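Local structure of glideosome-associated protein 50 (Plasmodium falciparum 3D7, 3TGH) at residues Tyr202-Ser207 / Asn236-Glu241; Tyr229-Asp234 / His247-Ser252. The protein serves as a component of the glideosome, and may anchor this gliding and invasion machinery to the inner membrane complex of the malaria parasite. One frame throughout, in Å; residues are numbered along the deposited sequence.

Contact 1 (Tyr202-Ser207 / Asn236-Glu241); sequences YSSGYS and NMEVIE
The carboxylate of E238 turns both of its syn lone pairs, one on each oxygen, to S204, which answers with two donors from a single residue. S204 N reaches E238 OE1 at 2.8 Å in a nearly straight bond (168°), while S204 OG donates to E238 OE2 at 2.6 Å. S204 CB sits close to both oxygens, 3.3 Å from E238 OE2. The serine hydroxyl can bond beside its own amide because OG lies on the same side as the backbone N (chi1 -55°). A second flat group, the amide of N236, has OD1 3.6 Å from G205 CA and donates through ND2 to a bridging water. That water passes its own hydrogens to S203 OG and to E238 OE1, the latter at 2.7 Å. S203 OG also accepts from G205 N, which closes an ST turn, and is hydrogen-bonded to D234 OD2. With S267 a further partner of OE2, each carboxylate oxygen has two partners, a setting that would probably favour the charged form of this buried acid. Beyond the polar patch, I240 lays CD1 alongside the loop backbone, 3.9 Å from Y202 CB. The Y202 ring itself leads away and makes an edge-to-face pair with H247. N236, E238 and I240 thus bring a loop, running between strand 192-196 and helix 211-216, onto one face of the sheet. Strand 237-242 lies there between strands 245-250 and 267-271, and the alternate residues M237 and V239 pack on strands 285-292 and 297-305 of the other sheet.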
loop_
_atom_site.group_PDB
_atom_site.type_symbol
_atom_site.label_atom_id
_atom_site.label_comp_id
_atom_site.label_asym_id
_atom_site.label_seq_id
_atom_site.Cartn_x
_atom_site.Cartn_y
_atom_site.Cartn_z
ATOM N N TYR A 202 3.017 10.346 9.291
ATOM C CA TYR A 202 3.926 11.484 9.182
ATOM C C TYR A 202 4.021 11.906 7.727
ATOM O O TYR A 202 4.174 11.064 6.842
ATOM C CB TYR A 202 5.318 11.116 9.686
ATOM C CG TYR A 202 5.407 10.792 11.156
ATOM C CD1 TYR A 202 4.849 11.635 12.119
ATOM C CD2 TYR A 202 6.090 9.660 11.594
ATOM C CE1 TYR A 202 4.950 11.338 13.470
ATOM C CE2 TYR A 202 6.199 9.361 12.941
ATOM C CZ TYR A 202 5.635 10.205 13.874
ATOM O OH TYR A 202 5.744 9.895 15.207
ATOM N N SER A 203 3.928 13.211 7.480
ATOM C CA SER A 203 3.984 13.739 6.116
ATOM C C SER A 203 4.314 15.228 6.116
ATOM O O SER A 203 3.754 15.998 6.904
ATOM C CB SER A 203 2.655 13.507 5.391
ATOM O OG SER A 203 2.637 14.076 4.087
ATOM N N SER A 204 5.211 15.617 5.214
ATOM C CA SER A 204 5.497 17.028 4.957
ATOM C C SER A 204 4.515 17.608 3.930
ATOM O O SER A 204 4.555 18.808 3.640
ATOM C CB SER A 204 6.940 17.205 4.463
ATOM O OG SER A 204 7.875 16.647 5.370
ATOM N N GLY A 205 3.637 16.760 3.394
ATOM C CA GLY A 205 2.628 17.163 2.414
ATOM C C GLY A 205 1.410 17.820 3.042
ATOM O O GLY A 205 1.409 18.141 4.233
ATOM N N TYR A 206 0.360 17.985 2.241
ATOM C CA TYR A 206 -0.789 18.833 2.609
ATOM C C TYR A 206 -1.462 18.466 3.935
ATOM O O TYR A 206 -1.739 19.342 4.758
ATOM C CB TYR A 206 -1.827 18.844 1.484
ATOM C CG TYR A 206 -2.975 19.794 1.733
ATOM C CD1 TYR A 206 -2.783 21.173 1.688
ATOM C CD2 TYR A 206 -4.251 19.320 2.024
ATOM C CE1 TYR A 206 -3.834 22.057 1.920
ATOM C CE2 TYR A 206 -5.310 20.197 2.259
ATOM C CZ TYR A 206 -5.094 21.559 2.204
ATOM O OH TYR A 206 -6.135 22.426 2.434
ATOM N N SER A 207 -1.710 17.179 4.151
ATOM C CA SER A 207 -2.393 16.731 5.367
ATOM C C SER A 207 -1.560 16.955 6.629
ATOM O O SER A 207 -2.109 17.052 7.716
ATOM C CB SER A 207 -2.759 15.241 5.265
ATOM O OG SER A 207 -1.628 14.413 5.497
ATOM N N ASN A 236 2.294 13.516 -3.319
ATOM C CA ASN A 236 3.726 13.726 -3.418
ATOM C C ASN A 236 4.447 12.428 -3.097
ATOM O O ASN A 236 3.806 11.406 -2.782
ATOM C CB ASN A 236 4.176 14.860 -2.480
ATOM C CG ASN A 236 3.860 14.583 -1.021
ATOM O OD1 ASN A 236 2.882 15.095 -0.484
ATOM N ND2 ASN A 236 4.690 13.777 -0.373
ATOM N N MET A 237 5.768 12.460 -3.206
ATOM C CA MET A 237 6.598 11.347 -2.771
ATOM C C MET A 237 7.442 11.826 -1.606
ATOM O O MET A 237 7.886 12.979 -1.584
ATOM C CB MET A 237 7.481 10.847 -3.920
ATOM C CG MET A 237 6.675 10.200 -5.051
ATOM S SD MET A 237 7.669 9.517 -6.414
ATOM C CE MET A 237 8.691 10.907 -6.829
ATOM N N GLU A 238 7.649 10.953 -0.630
ATOM C CA GLU A 238 8.462 11.290 0.533
ATOM C C GLU A 238 8.925 10.047 1.276
ATOM O O GLU A 238 8.252 9.005 1.254
ATOM C CB GLU A 238 7.673 12.191 1.496
ATOM C CG GLU A 238 8.419 12.519 2.804
ATOM C CD GLU A 238 7.883 13.741 3.526
ATOM O OE1 GLU A 238 6.650 13.956 3.541
ATOM O OE2 GLU A 238 8.704 14.487 4.094
ATOM N N VAL A 239 10.079 10.157 1.926
ATOM C CA VAL A 239 10.461 9.196 2.946
ATOM C C VAL A 239 10.879 9.932 4.226
ATOM O O VAL A 239 11.729 10.843 4.202
ATOM C CB VAL A 239 11.539 8.184 2.454
ATOM C CG1 VAL A 239 12.727 8.891 1.840
ATOM C CG2 VAL A 239 11.970 7.254 3.602
ATOM N N ILE A 240 10.213 9.569 5.320
ATOM C CA ILE A 240 10.530 10.032 6.666
ATOM C C ILE A 240 10.977 8.817 7.461
ATOM O O ILE A 240 10.255 7.820 7.522
ATOM C CB ILE A 240 9.298 10.682 7.319
ATOM C CG1 ILE A 240 9.026 12.039 6.659
ATOM C CG2 ILE A 240 9.489 10.833 8.840
ATOM C CD1 ILE A 240 7.669 12.636 6.991
ATOM N N GLU A 241 12.172 8.873 8.043
ATOM C CA GLU A 241 12.697 7.727 8.781
ATOM C C GLU A 241 12.845 8.066 10.248
ATOM O O GLU A 241 13.435 9.092 10.597
ATOM C CB GLU A 241 14.034 7.243 8.210
ATOM C CG GLU A 241 14.389 5.827 8.688
ATOM C CD GLU A 241 15.738 5.329 8.193
ATOM O OE1 GLU A 241 16.076 5.557 7.011
ATOM O OE2 GLU A 241 16.454 4.687 8.996
HETATM O O HOH W 1 4.411 13.022 2.445
#

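Contact 2 (Tyr229-Asp234 / His247-Ser252); sequences YISGHD and HITCGS. With CO (cobalt (II) ion), chain G.
I248 O accepts S231 N at 2.8 Å, the donor lying nearly on the line of the carbonyl bond, and also takes a CA-H contact from I230 CA at 3.3 Å. The ladder continues on each side of it: I248 N donates to Y229 O at 2.9 Å, and C250 N to S231 O at 2.8 Å. The two strands run parallel, 21° apart. Y229, S231, H247 and T249 share one face, where H247 ND1 comes to the edge of the Y229 ring, near its plane. I230 and I248 take the opposite face and pack on strand 275-282 of the second sheet, in the two-sheet sandwich of the metallophosphoesterase fold. Where the strand ends, the chain enters the family's GHxH signature, which reads G-H-D-N here. H233 swings CG anti to its backbone N (chi1 -162°) and binds cobalt through NE2 at 2.2 Å; four waters also bind the metal, and D198 holds ND1 of the ring. Next to the metal-binding loop, T249 CG2 touches D234 O at 3.6 Å. G251 CA approaches that same oxygen at 3.3 Å in a further CA-H contact.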
loop_
_atom_site.group_PDB
_atom_site.type_symbol
_atom_site.label_atom_id
_atom_site.label_comp_id
_atom_site.label_asym_id
_atom_site.label_seq_id
_atom_site.Cartn_x
_atom_site.Cartn_y
_atom_site.Cartn_z
ATOM N N TYR A 229 5.835 1.755 6.458
ATOM C CA TYR A 229 4.424 2.090 6.306
ATOM C C TYR A 229 4.311 2.935 5.045
ATOM O O TYR A 229 4.840 4.040 4.985
ATOM C CB TYR A 229 3.854 2.840 7.522
ATOM C CG TYR A 229 2.420 3.309 7.310
ATOM C CD1 TYR A 229 1.442 2.431 6.851
ATOM C CD2 TYR A 229 2.049 4.624 7.535
ATOM C CE1 TYR A 229 0.141 2.847 6.635
ATOM C CE2 TYR A 229 0.733 5.053 7.333
ATOM C CZ TYR A 229 -0.214 4.160 6.872
ATOM O OH TYR A 229 -1.514 4.556 6.655
ATOM N N ILE A 230 3.666 2.374 4.024
ATOM C CA ILE A 230 3.495 3.021 2.727
ATOM C C ILE A 230 2.088 3.603 2.638
ATOM O O ILE A 230 1.093 2.881 2.784
ATOM C CB ILE A 230 3.716 2.019 1.560
ATOM C CG1 ILE A 230 5.059 1.282 1.716
ATOM C CG2 ILE A 230 3.615 2.754 0.205
ATOM C CD1 ILE A 230 5.280 0.129 0.699
ATOM N N SER A 231 2.004 4.914 2.428
ATOM C CA SER A 231 0.723 5.598 2.365
ATOM C C SER A 231 0.665 6.491 1.132
ATOM O O SER A 231 1.634 6.599 0.376
ATOM C CB SER A 231 0.506 6.408 3.645
ATOM O OG SER A 231 1.549 7.339 3.815
ATOM N N GLY A 232 -0.492 7.103 0.920
ATOM C CA GLY A 232 -0.713 8.000 -0.199
ATOM C C GLY A 232 -1.369 9.250 0.345
ATOM O O GLY A 232 -0.843 9.870 1.267
ATOM N N HIS A 233 -2.516 9.602 -0.224
ATOM C CA HIS A 233 -3.374 10.687 0.257
ATOM C C HIS A 233 -2.804 12.058 -0.073
ATOM O O HIS A 233 -3.441 12.843 -0.763
ATOM C CB HIS A 233 -3.643 10.569 1.759
ATOM C CG HIS A 233 -4.822 11.362 2.210
ATOM N ND1 HIS A 233 -6.081 10.814 2.335
ATOM C CD2 HIS A 233 -4.939 12.666 2.548
ATOM C CE1 HIS A 233 -6.922 11.749 2.743
ATOM N NE2 HIS A 233 -6.254 12.880 2.875
ATOM N N ASP A 234 -1.617 12.345 0.441
ATOM C CA ASP A 234 -0.868 13.522 0.018
ATOM C C ASP A 234 -0.223 13.230 -1.336
ATOM O O ASP A 234 0.428 12.200 -1.516
ATOM C CB ASP A 234 0.175 13.898 1.070
ATOM C CG ASP A 234 -0.457 14.457 2.337
ATOM O OD1 ASP A 234 -1.533 15.086 2.239
ATOM O OD2 ASP A 234 0.117 14.275 3.434
ATOM N N HIS A 247 8.607 5.726 6.808
ATOM C CA HIS A 247 7.288 6.162 6.390
ATOM C C HIS A 247 7.428 6.652 4.962
ATOM O O HIS A 247 8.145 7.616 4.693
ATOM C CB HIS A 247 6.786 7.280 7.305
ATOM C CG HIS A 247 6.660 6.869 8.736
ATOM N ND1 HIS A 247 5.451 6.548 9.314
ATOM C CD2 HIS A 247 7.597 6.697 9.700
ATOM C CE1 HIS A 247 5.646 6.212 10.577
ATOM N NE2 HIS A 247 6.940 6.299 10.837
ATOM N N ILE A 248 6.772 5.967 4.038
ATOM C CA ILE A 248 6.880 6.303 2.639
ATOM C C ILE A 248 5.542 6.818 2.147
ATOM O O ILE A 248 4.526 6.127 2.279
ATOM C CB ILE A 248 7.294 5.084 1.809
ATOM C CG1 ILE A 248 8.706 4.627 2.198
ATOM C CG2 ILE A 248 7.209 5.414 0.326
ATOM C CD1 ILE A 248 9.147 3.353 1.509
ATOM N N THR A 249 5.544 8.032 1.592
ATOM C CA THR A 249 4.393 8.549 0.883
ATOM C C THR A 249 4.608 8.336 -0.613
ATOM O O THR A 249 5.663 8.681 -1.175
ATOM C CB THR A 249 4.148 10.042 1.133
ATOM O OG1 THR A 249 4.116 10.295 2.538
ATOM C CG2 THR A 249 2.818 10.462 0.513
ATOM N N CYS A 250 3.601 7.751 -1.241
ATOM C CA CYS A 250 3.613 7.473 -2.664
ATOM C C CYS A 250 2.216 7.792 -3.178
ATOM O O CYS A 250 1.443 6.899 -3.529
ATOM C CB CYS A 250 4.016 6.015 -2.897
ATOM S SG CYS A 250 4.299 5.590 -4.609
ATOM N N GLY A 251 1.888 9.084 -3.191
ATOM C CA GLY A 251 0.537 9.546 -3.516
ATOM C C GLY A 251 0.423 10.351 -4.800
ATOM O O GLY A 251 -0.615 10.964 -5.057
ATOM N N SER A 252 1.461 10.324 -5.634
ATOM C CA SER A 252 1.474 11.153 -6.841
ATOM C C SER A 252 1.360 10.324 -8.132
ATOM O O SER A 252 2.003 10.623 -9.136
ATOM C CB SER A 252 2.720 12.056 -6.839
ATOM O OG SER A 252 3.926 11.310 -6.937
HETATM CO CO CO G . -7.083 14.564 3.998
HETATM O O HOH W 2 -8.570 14.841 2.678
HETATM O O HOH W 3 -8.869 13.181 4.948
HETATM O O HOH W 4 -5.635 16.126 3.135
HETATM O O HOH W 5 -5.865 14.079 6.009
#

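In the fold
Both contacts are buried, but contact 2 lies deeper, its centre about 8 Å from that of the chain against about 15 Å for contact 1. They join the same sheet in different ways. Contact 2 is regular pairing of neighbouring parallel strands, held by backbone bonds and running into the turn that carries the metal ligand H233; contact 1 lays an irregular loop over the adjacent strand, held by a carboxylate, serines and a water. Strands 237-242 and 245-250 are neighbours in chain and sheet, and the segments of the two contacts alternate along the chain. D234 ties the two together: its OD2 has probable hydrogen bonds to S203 OG (2.6 Å) and S207 OG, linking the residue after H233 to the loop.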